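PDB 6AGZ: Old Yellow Enzyme from Pichia, which binds flavin mononucleotide and probably uses it to catalyse the asymmetric reduction of enone compounds. Local coordinates for residues N27-P32 with D351-L356; A135-F138 with S142-A145; E268-R271 with K277-A280; P388-P391 with A395-L398. All blocks are in the same frame, centred on the assembly; numbering follows the deposited sequence.

Contact 1 of 4, residues N27-P32 with D351-L356; sequences NRLVFP and DLPNRL
Two nitrogens of R355, NE and NH2, converge on the single oxygen D351 OD1 at the start of the helix that lays P353 and L356 against L29. This is the closing seam of the TIM barrel: L29 lies on the first strand, 29-31, and its partners lie on helix 352-358, which follows the eighth strand, 338-341. The two segment axes come to 10.2 Å at an angle of 150°, so strand and helix run roughly antiparallel. R355 NE lies 2.9 Å and R355 NH2 3.1 Å from D351 OD1, a side-on grip. That oxygen lies near the guanidinium plane, but NE reaches it from above the carboxylate plane, whereas NH2 meets its syn lone pair. D351 OD2 accepts from Y385 N, and R355 NH1 bonds to T363 OG1 and P361 O, so both ends of the ion pair are anchored later in the chain. Ahead of the strand, N27 OD1 accepts from L29 N at 3.1 Å, an Asx turn with the donor above the carbonyl plane; at the far end of the segment P32 touches the FMN. The contact itself is apolar and buried. A chi1 of 171° carries the L29 branch away from its own N and lays both methyl groups on the helix. L29 CD2 sits 3.7 Å from P353 CA and also touches P353 CG, while L29 CD1 meets L356 CD1 at 4.0 Å.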
loop_
_atom_site.group_PDB
_atom_site.type_symbol
_atom_site.label_atom_id
_atom_site.label_comp_id
_atom_site.label_asym_id
_atom_site.label_seq_id
_atom_site.Cartn_x
_atom_site.Cartn_y
_atom_site.Cartn_z
ATOM N N ASN A 27 -30.328 -5.633 0.131
ATOM C CA ASN A 27 -29.296 -6.587 -0.244
ATOM C C ASN A 27 -27.993 -5.833 -0.475
ATOM O O ASN A 27 -27.920 -4.609 -0.325
ATOM C CB ASN A 27 -29.710 -7.405 -1.477
ATOM C CG ASN A 27 -29.962 -6.545 -2.709
ATOM O OD1 ASN A 27 -29.142 -5.705 -3.083
ATOM N ND2 ASN A 27 -31.104 -6.762 -3.351
ATOM N N ARG A 28 -26.953 -6.578 -0.850
ATOM C CA ARG A 28 -25.633 -6.010 -1.096
ATOM C C ARG A 28 -25.193 -6.212 -2.542
ATOM O O ARG A 28 -23.999 -6.132 -2.846
ATOM C CB ARG A 28 -24.618 -6.603 -0.117
ATOM C CG ARG A 28 -25.141 -6.587 1.312
ATOM C CD ARG A 28 -24.123 -7.031 2.343
ATOM N NE ARG A 28 -24.732 -7.076 3.669
ATOM C CZ ARG A 28 -24.077 -7.358 4.790
ATOM N NH1 ARG A 28 -22.779 -7.622 4.754
ATOM N NH2 ARG A 28 -24.722 -7.374 5.949
ATOM N N LEU A 29 -26.144 -6.470 -3.436
ATOM C CA LEU A 29 -25.889 -6.519 -4.868
ATOM C C LEU A 29 -26.092 -5.128 -5.453
ATOM O O LEU A 29 -27.127 -4.496 -5.219
ATOM C CB LEU A 29 -26.819 -7.527 -5.546
ATOM C CG LEU A 29 -26.838 -7.555 -7.075
ATOM C CD1 LEU A 29 -25.528 -8.098 -7.626
ATOM C CD2 LEU A 29 -28.019 -8.370 -7.580
ATOM N N VAL A 30 -25.106 -4.653 -6.207
ATOM C CA VAL A 30 -25.090 -3.287 -6.714
ATOM C C VAL A 30 -25.006 -3.317 -8.232
ATOM O O VAL A 30 -24.274 -4.129 -8.808
ATOM C CB VAL A 30 -23.917 -2.478 -6.121
ATOM C CG1 VAL A 30 -23.915 -1.053 -6.661
ATOM C CG2 VAL A 30 -23.983 -2.478 -4.603
ATOM N N PHE A 31 -25.771 -2.435 -8.874
ATOM C CA PHE A 31 -25.622 -2.144 -10.292
ATOM C C PHE A 31 -24.608 -1.014 -10.426
ATOM O O PHE A 31 -24.946 0.153 -10.190
ATOM C CB PHE A 31 -26.963 -1.753 -10.917
ATOM C CG PHE A 31 -26.915 -1.571 -12.412
ATOM C CD1 PHE A 31 -25.887 -2.113 -13.166
ATOM C CD2 PHE A 31 -27.906 -0.851 -13.062
ATOM C CE1 PHE A 31 -25.848 -1.942 -14.537
ATOM C CE2 PHE A 31 -27.873 -0.677 -14.432
ATOM C CZ PHE A 31 -26.842 -1.223 -15.170
ATOM N N PRO A 32 -23.365 -1.317 -10.784
ATOM C CA PRO A 32 -22.335 -0.278 -10.864
ATOM C C PRO A 32 -22.643 0.693 -11.988
ATOM O O PRO A 32 -23.488 0.406 -12.850
ATOM C CB PRO A 32 -21.048 -1.074 -11.146
ATOM C CG PRO A 32 -21.392 -2.512 -10.864
ATOM C CD PRO A 32 -22.844 -2.636 -11.173
ATOM N N ASP A 351 -33.884 -8.565 -14.175
ATOM C CA ASP A 351 -34.263 -9.200 -12.919
ATOM C C ASP A 351 -33.102 -9.967 -12.291
ATOM O O ASP A 351 -33.313 -11.012 -11.667
ATOM C CB ASP A 351 -35.463 -10.122 -13.141
ATOM C CG ASP A 351 -35.204 -11.171 -14.202
ATOM O OD1 ASP A 351 -34.244 -10.998 -14.983
ATOM O OD2 ASP A 351 -35.956 -12.166 -14.257
ATOM N N LEU A 352 -31.880 -9.464 -12.448
ATOM C CA LEU A 352 -30.703 -10.131 -11.897
ATOM C C LEU A 352 -30.776 -10.391 -10.395
ATOM O O LEU A 352 -30.321 -11.466 -9.967
ATOM C CB LEU A 352 -29.445 -9.312 -12.233
ATOM C CG LEU A 352 -28.108 -9.913 -11.782
ATOM C CD1 LEU A 352 -27.794 -11.159 -12.595
ATOM C CD2 LEU A 352 -26.976 -8.901 -11.888
ATOM N N PRO A 353 -31.301 -9.489 -9.550
ATOM C CA PRO A 353 -31.383 -9.819 -8.114
ATOM C C PRO A 353 -32.141 -11.102 -7.821
ATOM O O PRO A 353 -31.688 -11.905 -6.997
ATOM C CB PRO A 353 -32.086 -8.593 -7.521
ATOM C CG PRO A 353 -31.701 -7.481 -8.420
ATOM C CD PRO A 353 -31.647 -8.075 -9.797
ATOM N N ASN A 354 -33.286 -11.324 -8.468
ATOM C CA ASN A 354 -34.043 -12.541 -8.198
ATOM C C ASN A 354 -33.367 -13.770 -8.790
ATOM O O ASN A 354 -33.444 -14.859 -8.206
ATOM C CB ASN A 354 -35.470 -12.405 -8.725
ATOM C CG ASN A 354 -36.335 -11.537 -7.832
ATOM O OD1 ASN A 354 -35.940 -11.189 -6.718
ATOM N ND2 ASN A 354 -37.527 -11.196 -8.308
ATOM N N ARG A 355 -32.700 -13.623 -9.939
ATOM C CA ARG A 355 -32.016 -14.761 -10.544
ATOM C C ARG A 355 -30.845 -15.217 -9.682
ATOM O O ARG A 355 -30.626 -16.421 -9.501
ATOM C CB ARG A 355 -31.534 -14.412 -11.954
ATOM C CG ARG A 355 -32.645 -14.188 -12.972
ATOM C CD ARG A 355 -32.137 -14.375 -14.388
ATOM N NE ARG A 355 -32.825 -13.493 -15.327
ATOM C CZ ARG A 355 -32.805 -13.631 -16.650
ATOM N NH1 ARG A 355 -32.125 -14.623 -17.196
ATOM N NH2 ARG A 355 -33.462 -12.768 -17.409
ATOM N N LEU A 356 -30.072 -14.266 -9.151
ATOM C CA LEU A 356 -29.004 -14.632 -8.228
ATOM C C LEU A 356 -29.563 -15.127 -6.902
ATOM O O LEU A 356 -28.971 -16.011 -6.271
ATOM C CB LEU A 356 -28.070 -13.442 -8.011
ATOM C CG LEU A 356 -27.267 -13.007 -9.236
ATOM C CD1 LEU A 356 -26.361 -11.832 -8.895
ATOM C CD2 LEU A 356 -26.460 -14.176 -9.778
#

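Contact 2 of 4, residues A135-F138 with S142-A145; sequences ALYF and SKKA
The ring of Y137 carries K143 CA over the centre of one face, 3.6 Å from the centroid and 13° off the ring normal, a close CH-pi contact. K143 CB and CG continue over the CD2 side of that ring, with K143 CB 3.5 Å from Y137 CD2, and the two side chains cross at about a right angle. A second CH-pi contact is looser: S142 CB stands 4.2 Å from the centroid of the F138 ring, over the face but displaced toward the rim. A chi1 of 65° places F138 CG between the backbone N and carbonyl carbon, from where the ring's CE2 and CZ reach the serine. Both aromatics belong to the connection between strand 130-132 and helix 140-148, and with the parallel strand 153-155 these form a small beta-alpha-beta unit, inserted between barrel strands 106-112 and 183-187. Y137 OH is hydrogen-bonded to V153 N of that last strand. Replacing Y137 with a leucine would probably leave K143 CA without its aromatic cover and V153 N without the phenol oxygen. The ammonium of K143 turns off the ring to a salt bridge with E147, one helical turn on. A water between loop and helix donates to S142 OG at 2.8 Å and accepts from F138 N at 3.1 Å, joining a backbone N-H to the serine hydroxyl.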
loop_
_atom_site.group_PDB
_atom_site.type_symbol
_atom_site.label_atom_id
_atom_site.label_comp_id
_atom_site.label_asym_id
_atom_site.label_seq_id
_atom_site.Cartn_x
_atom_site.Cartn_y
_atom_site.Cartn_z
ATOM N N ALA A 135 -0.591 19.084 -20.678
ATOM C CA ALA A 135 -0.870 19.083 -22.115
ATOM C C ALA A 135 -0.275 17.824 -22.747
ATOM O O ALA A 135 0.722 17.852 -23.473
ATOM C CB ALA A 135 -0.331 20.349 -22.765
ATOM N N LEU A 136 -0.921 16.696 -22.457
ATOM C CA LEU A 136 -0.484 15.394 -22.934
ATOM C C LEU A 136 -1.698 14.584 -23.364
ATOM O O LEU A 136 -2.759 14.666 -22.741
ATOM C CB LEU A 136 0.291 14.628 -21.853
ATOM C CG LEU A 136 1.540 15.287 -21.265
ATOM C CD1 LEU A 136 2.066 14.465 -20.102
ATOM C CD2 LEU A 136 2.614 15.461 -22.328
ATOM N N TYR A 137 -1.535 13.813 -24.433
ATOM C CA TYR A 137 -2.565 12.907 -24.914
ATOM C C TYR A 137 -2.260 11.489 -24.447
ATOM O O TYR A 137 -1.104 11.134 -24.205
ATOM C CB TYR A 137 -2.657 12.943 -26.441
ATOM C CG TYR A 137 -2.902 14.321 -27.013
ATOM C CD1 TYR A 137 -4.193 14.807 -27.178
ATOM C CD2 TYR A 137 -1.842 15.136 -27.392
ATOM C CE1 TYR A 137 -4.421 16.064 -27.701
ATOM C CE2 TYR A 137 -2.061 16.396 -27.917
ATOM C CZ TYR A 137 -3.353 16.855 -28.071
ATOM O OH TYR A 137 -3.577 18.110 -28.592
ATOM N N PHE A 138 -3.310 10.676 -24.314
ATOM C CA PHE A 138 -3.094 9.287 -23.929
ATOM C C PHE A 138 -2.749 8.393 -25.113
ATOM O O PHE A 138 -2.345 7.245 -24.901
ATOM C CB PHE A 138 -4.317 8.729 -23.180
ATOM C CG PHE A 138 -5.572 8.628 -24.012
ATOM C CD1 PHE A 138 -5.793 7.537 -24.841
ATOM C CD2 PHE A 138 -6.555 9.600 -23.926
ATOM C CE1 PHE A 138 -6.950 7.437 -25.591
ATOM C CE2 PHE A 138 -7.716 9.505 -24.673
ATOM C CZ PHE A 138 -7.913 8.422 -25.506
ATOM N N SER A 142 -5.689 9.899 -30.336
ATOM C CA SER A 142 -6.374 11.033 -29.728
ATOM C C SER A 142 -5.689 12.349 -30.077
ATOM O O SER A 142 -6.355 13.372 -30.271
ATOM C CB SER A 142 -6.442 10.850 -28.211
ATOM O OG SER A 142 -6.988 11.995 -27.582
ATOM N N LYS A 143 -4.355 12.340 -30.163
ATOM C CA LYS A 143 -3.627 13.553 -30.523
ATOM C C LYS A 143 -3.991 14.010 -31.930
ATOM O O LYS A 143 -4.265 15.194 -32.162
ATOM C CB LYS A 143 -2.122 13.313 -30.401
ATOM C CG LYS A 143 -1.257 14.470 -30.878
ATOM C CD LYS A 143 0.193 14.274 -30.458
ATOM C CE LYS A 143 1.073 15.418 -30.931
ATOM N NZ LYS A 143 1.181 15.461 -32.416
ATOM N N LYS A 144 -4.006 13.076 -32.885
ATOM C CA LYS A 144 -4.404 13.412 -34.248
ATOM C C LYS A 144 -5.853 13.882 -34.294
ATOM O O LYS A 144 -6.191 14.808 -35.042
ATOM C CB LYS A 144 -4.201 12.204 -35.163
ATOM C CG LYS A 144 -4.387 12.490 -36.646
ATOM C CD LYS A 144 -3.052 12.766 -37.323
ATOM C CE LYS A 144 -3.198 12.845 -38.835
ATOM N NZ LYS A 144 -3.792 14.138 -39.274
ATOM N N ALA A 145 -6.721 13.257 -33.494
ATOM C CA ALA A 145 -8.125 13.653 -33.467
ATOM C C ALA A 145 -8.285 15.084 -32.970
ATOM O O ALA A 145 -9.033 15.878 -33.553
ATOM C CB ALA A 145 -8.924 12.685 -32.595
HETATM O O HOH W 1 -5.773 12.325 -25.120
#

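Contact 3 of 4, residues E268-R271 with K277-A280; sequences ELER and KRLA
Both oxygens of the E270 carboxylate are taken by R278, which meets it end-on with NH1 and NH2. The pair joins helix 258-274 to the loop that leads into strand 281-285, within a beta-alpha-beta unit of the TIM barrel that begins with strand 236-240. R278 NH1 donates to E270 OE1 at 2.8 Å, and R278 NH2 to E270 OE2 at 3.2 Å. The fork is not flat: the carboxylate and guanidinium planes are 52° apart, and N-H to acceptor angles of 143° and 139° show both bonds to be bent. E270 OE1 also accepts from K310 N, and the guanidinium has a cation-pi partner in W309. A glutamine in place of E270 would probably leave the R278 charge without its counter-ion and weaken the tie to the loop. The backbone is served by a water that donates to L269 O at 2.8 Å and to K277 O at 2.6 Å and accepts from L279 N at 3.1 Å, so one helix carbonyl and two loop main-chain atoms share it. On the helix, R271 holds E268 side-on, R271 NH2 to E268 OE1 at 2.7 Å and R271 NE to E268 OE2; E268 OE1 also pairs with R272, and R271 packs against E255 of the second subunit. Beside the salt bridge, L279 CD1 touches both methyl groups of L269, 4.1 Å from L269 CD2.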
loop_
_atom_site.group_PDB
_atom_site.type_symbol
_atom_site.label_atom_id
_atom_site.label_comp_id
_atom_site.label_asym_id
_atom_site.label_seq_id
_atom_site.Cartn_x
_atom_site.Cartn_y
_atom_site.Cartn_z
ATOM N N GLU A 268 -6.279 9.086 3.500
ATOM C CA GLU A 268 -6.898 10.386 3.741
ATOM C C GLU A 268 -8.408 10.262 3.895
ATOM O O GLU A 268 -9.005 10.922 4.757
ATOM C CB GLU A 268 -6.544 11.347 2.608
ATOM C CG GLU A 268 -5.141 11.910 2.715
ATOM C CD GLU A 268 -4.980 12.813 3.919
ATOM O OE1 GLU A 268 -5.559 13.919 3.911
ATOM O OE2 GLU A 268 -4.288 12.414 4.880
ATOM N N LEU A 269 -9.045 9.422 3.073
ATOM C CA LEU A 269 -10.480 9.203 3.232
ATOM C C LEU A 269 -10.794 8.592 4.594
ATOM O O LEU A 269 -11.753 9.000 5.264
ATOM C CB LEU A 269 -11.002 8.315 2.103
ATOM C CG LEU A 269 -10.818 8.861 0.685
ATOM C CD1 LEU A 269 -11.351 7.876 -0.344
ATOM C CD2 LEU A 269 -11.491 10.219 0.537
ATOM N N GLU A 270 -9.985 7.621 5.028
ATOM C CA GLU A 270 -10.179 7.027 6.345
ATOM C C GLU A 270 -9.915 8.033 7.460
ATOM O O GLU A 270 -10.541 7.952 8.521
ATOM C CB GLU A 270 -9.278 5.803 6.510
ATOM C CG GLU A 270 -9.456 5.069 7.833
ATOM C CD GLU A 270 -10.830 4.442 7.973
ATOM O OE1 GLU A 270 -11.427 4.076 6.939
ATOM O OE2 GLU A 270 -11.315 4.315 9.117
ATOM N N ARG A 271 -8.994 8.978 7.245
ATOM C CA ARG A 271 -8.768 10.020 8.243
ATOM C C ARG A 271 -9.976 10.938 8.356
ATOM O O ARG A 271 -10.395 11.291 9.467
ATOM C CB ARG A 271 -7.513 10.824 7.897
ATOM C CG ARG A 271 -7.284 12.034 8.798
ATOM C CD ARG A 271 -5.894 12.627 8.613
ATOM N NE ARG A 271 -5.781 13.418 7.390
ATOM C CZ ARG A 271 -6.197 14.675 7.268
ATOM N NH1 ARG A 271 -6.762 15.294 8.296
ATOM N NH2 ARG A 271 -6.051 15.314 6.116
ATOM N N LYS A 277 -16.421 12.265 9.204
ATOM C CA LYS A 277 -16.961 12.415 7.851
ATOM C C LYS A 277 -16.650 11.127 7.097
ATOM O O LYS A 277 -15.662 11.038 6.362
ATOM C CB LYS A 277 -16.388 13.646 7.153
ATOM C CG LYS A 277 -16.536 14.932 7.949
ATOM C CD LYS A 277 -16.061 16.130 7.149
ATOM C CE LYS A 277 -14.652 15.917 6.624
ATOM N NZ LYS A 277 -14.465 16.532 5.283
ATOM N N ARG A 278 -17.515 10.133 7.274
ATOM C CA ARG A 278 -17.348 8.814 6.678
ATOM C C ARG A 278 -18.150 8.752 5.386
ATOM O O ARG A 278 -19.369 8.960 5.400
ATOM C CB ARG A 278 -17.801 7.723 7.650
ATOM C CG ARG A 278 -18.024 6.356 7.016
ATOM C CD ARG A 278 -16.723 5.588 6.833
ATOM N NE ARG A 278 -16.115 5.227 8.111
ATOM C CZ ARG A 278 -14.936 4.625 8.236
ATOM N NH1 ARG A 278 -14.228 4.318 7.157
ATOM N NH2 ARG A 278 -14.459 4.339 9.439
ATOM N N LEU A 279 -17.467 8.478 4.276
ATOM C CA LEU A 279 -18.149 8.349 2.997
ATOM C C LEU A 279 -19.173 7.222 3.049
ATOM O O LEU A 279 -19.051 6.277 3.834
ATOM C CB LEU A 279 -17.145 8.086 1.872
ATOM C CG LEU A 279 -16.122 9.174 1.545
ATOM C CD1 LEU A 279 -15.286 8.774 0.336
ATOM C CD2 LEU A 279 -16.812 10.506 1.305
ATOM N N ALA A 280 -20.201 7.337 2.206
ATOM C CA ALA A 280 -21.194 6.273 2.107
ATOM C C ALA A 280 -20.538 4.958 1.707
ATOM O O ALA A 280 -20.801 3.911 2.308
ATOM C CB ALA A 280 -22.285 6.663 1.109
HETATM O O HOH W 2 -14.498 9.359 4.811
#

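Contact 4 of 4, residues P388-P391 with A395-L398; sequences PEQP and AIAL
P391 and A397 are the closest pair, CA to CA 7.2 Å, where an extended run (psi 141° at Q390) gives way to a short turn of helix. This is a partly buried meeting of loop and short helix in the C-terminal part of the chain, beyond the last barrel strand, 338-341. The helix about 395-398 is poorly bonded: its L398 N to A395 O bond is weak at 3.4 Å. The packing is small, 134 Å² in all, and rests on two meetings. In the first, the end of I396 lies across Q390 at about a right angle. I396 CD1 comes to 3.5 Å from Q390 CB and 3.6 Å from Q390 CG, and the bend of the glutamine at chi2 (-106°) brings its amide oxygen round to the same methyl, with Q390 OE1 3.4 Å from I396 CD1. These are van der Waals contacts, and the amide gains no polar partner from the helix. For I396 the fit probably has a cost, because its chi1 of 13° nearly eclipses CG1 with the backbone N. T381 packs against Q390, I396 and A397 and also bonds through its backbone to Q390, joining both sides of the turn. S394, between the segments, bonds through OG to P391 O, and I396 O accepts from N376 ND2. The second meeting is of backbone and methyl: P391 O lies 3.4 Å from A397 CB.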
loop_
_atom_site.group_PDB
_atom_site.type_symbol
_atom_site.label_atom_id
_atom_site.label_comp_id
_atom_site.label_asym_id
_atom_site.label_seq_id
_atom_site.Cartn_x
_atom_site.Cartn_y
_atom_site.Cartn_z
ATOM N N PRO A 388 -38.348 -14.477 -23.696
ATOM C CA PRO A 388 -37.393 -14.408 -24.804
ATOM C C PRO A 388 -36.862 -13.000 -25.027
ATOM O O PRO A 388 -37.476 -11.998 -24.654
ATOM C CB PRO A 388 -38.223 -14.874 -26.004
ATOM C CG PRO A 388 -39.598 -14.402 -25.680
ATOM C CD PRO A 388 -39.742 -14.529 -24.178
ATOM N N GLU A 389 -35.690 -12.946 -25.655
ATOM C CA GLU A 389 -35.115 -11.673 -26.059
ATOM C C GLU A 389 -35.857 -11.128 -27.271
ATOM O O GLU A 389 -35.997 -11.817 -28.288
ATOM C CB GLU A 389 -33.632 -11.835 -26.384
ATOM C CG GLU A 389 -32.957 -10.546 -26.821
ATOM C CD GLU A 389 -31.636 -10.784 -27.524
ATOM O OE1 GLU A 389 -30.885 -9.807 -27.728
ATOM O OE2 GLU A 389 -31.348 -11.947 -27.880
ATOM N N GLN A 390 -36.340 -9.896 -27.162
ATOM C CA GLN A 390 -37.007 -9.265 -28.288
ATOM C C GLN A 390 -36.000 -8.999 -29.405
ATOM O O GLN A 390 -34.858 -8.612 -29.134
ATOM C CB GLN A 390 -37.673 -7.962 -27.853
ATOM C CG GLN A 390 -38.785 -8.140 -26.828
ATOM C CD GLN A 390 -40.167 -7.959 -27.430
ATOM O OE1 GLN A 390 -40.959 -7.143 -26.959
ATOM N NE2 GLN A 390 -40.462 -8.723 -28.476
ATOM N N PRO A 391 -36.385 -9.193 -30.660
ATOM C CA PRO A 391 -35.438 -9.076 -31.772
ATOM C C PRO A 391 -35.154 -7.615 -32.109
ATOM O O PRO A 391 -35.740 -6.691 -31.548
ATOM C CB PRO A 391 -36.163 -9.787 -32.916
ATOM C CG PRO A 391 -37.607 -9.565 -32.619
ATOM C CD PRO A 391 -37.730 -9.590 -31.117
ATOM N N ALA A 395 -41.042 -3.962 -31.721
ATOM C CA ALA A 395 -41.640 -2.645 -31.520
ATOM C C ALA A 395 -40.759 -1.765 -30.642
ATOM O O ALA A 395 -40.466 -0.617 -30.995
ATOM C CB ALA A 395 -43.035 -2.790 -30.914
ATOM N N ILE A 396 -40.328 -2.283 -29.491
ATOM C CA ILE A 396 -39.510 -1.480 -28.587
ATOM C C ILE A 396 -38.147 -1.195 -29.206
ATOM O O ILE A 396 -37.619 -0.084 -29.084
ATOM C CB ILE A 396 -39.372 -2.169 -27.216
ATOM C CG1 ILE A 396 -39.841 -3.622 -27.289
ATOM C CG2 ILE A 396 -40.134 -1.397 -26.148
ATOM C CD1 ILE A 396 -38.718 -4.597 -27.494
ATOM N N ALA A 397 -37.562 -2.186 -29.889
ATOM C CA ALA A 397 -36.226 -2.014 -30.455
ATOM C C ALA A 397 -36.171 -0.860 -31.449
ATOM O O ALA A 397 -35.127 -0.212 -31.585
ATOM C CB ALA A 397 -35.766 -3.309 -31.125
ATOM N N LEU A 398 -37.272 -0.587 -32.143
ATOM C CA LEU A 398 -37.320 0.473 -33.140
ATOM C C LEU A 398 -38.026 1.729 -32.646
ATOM O O LEU A 398 -38.081 2.719 -33.382
ATOM C CB LEU A 398 -37.996 -0.037 -34.416
ATOM C CG LEU A 398 -37.256 -1.170 -35.129
ATOM C CD1 LEU A 398 -38.082 -1.723 -36.278
ATOM C CD2 LEU A 398 -35.898 -0.691 -35.622
#

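From the N terminus, the chain enters the barrel through strand 29-31, but contact 1 is completed only when helix 352-358 returns to it, closing a loop of 318 residues and bringing the two ends of the barrel together. Contacts 2 and 3 both fall within that long loop and follow one another without crossing. Contact 2 closes a three-residue link in the insertion between barrel strands 106-112 and 183-187; contact 3 closes one of five intervening residues at the end of helix 258-274, ahead of strand 281-285. Contact 4 opens after contact 1 has closed and folds the C-terminal segment on itself. Contacts 1 and 4 come nearest, at about 8 Å between nearest atoms, yet no two contacts touch.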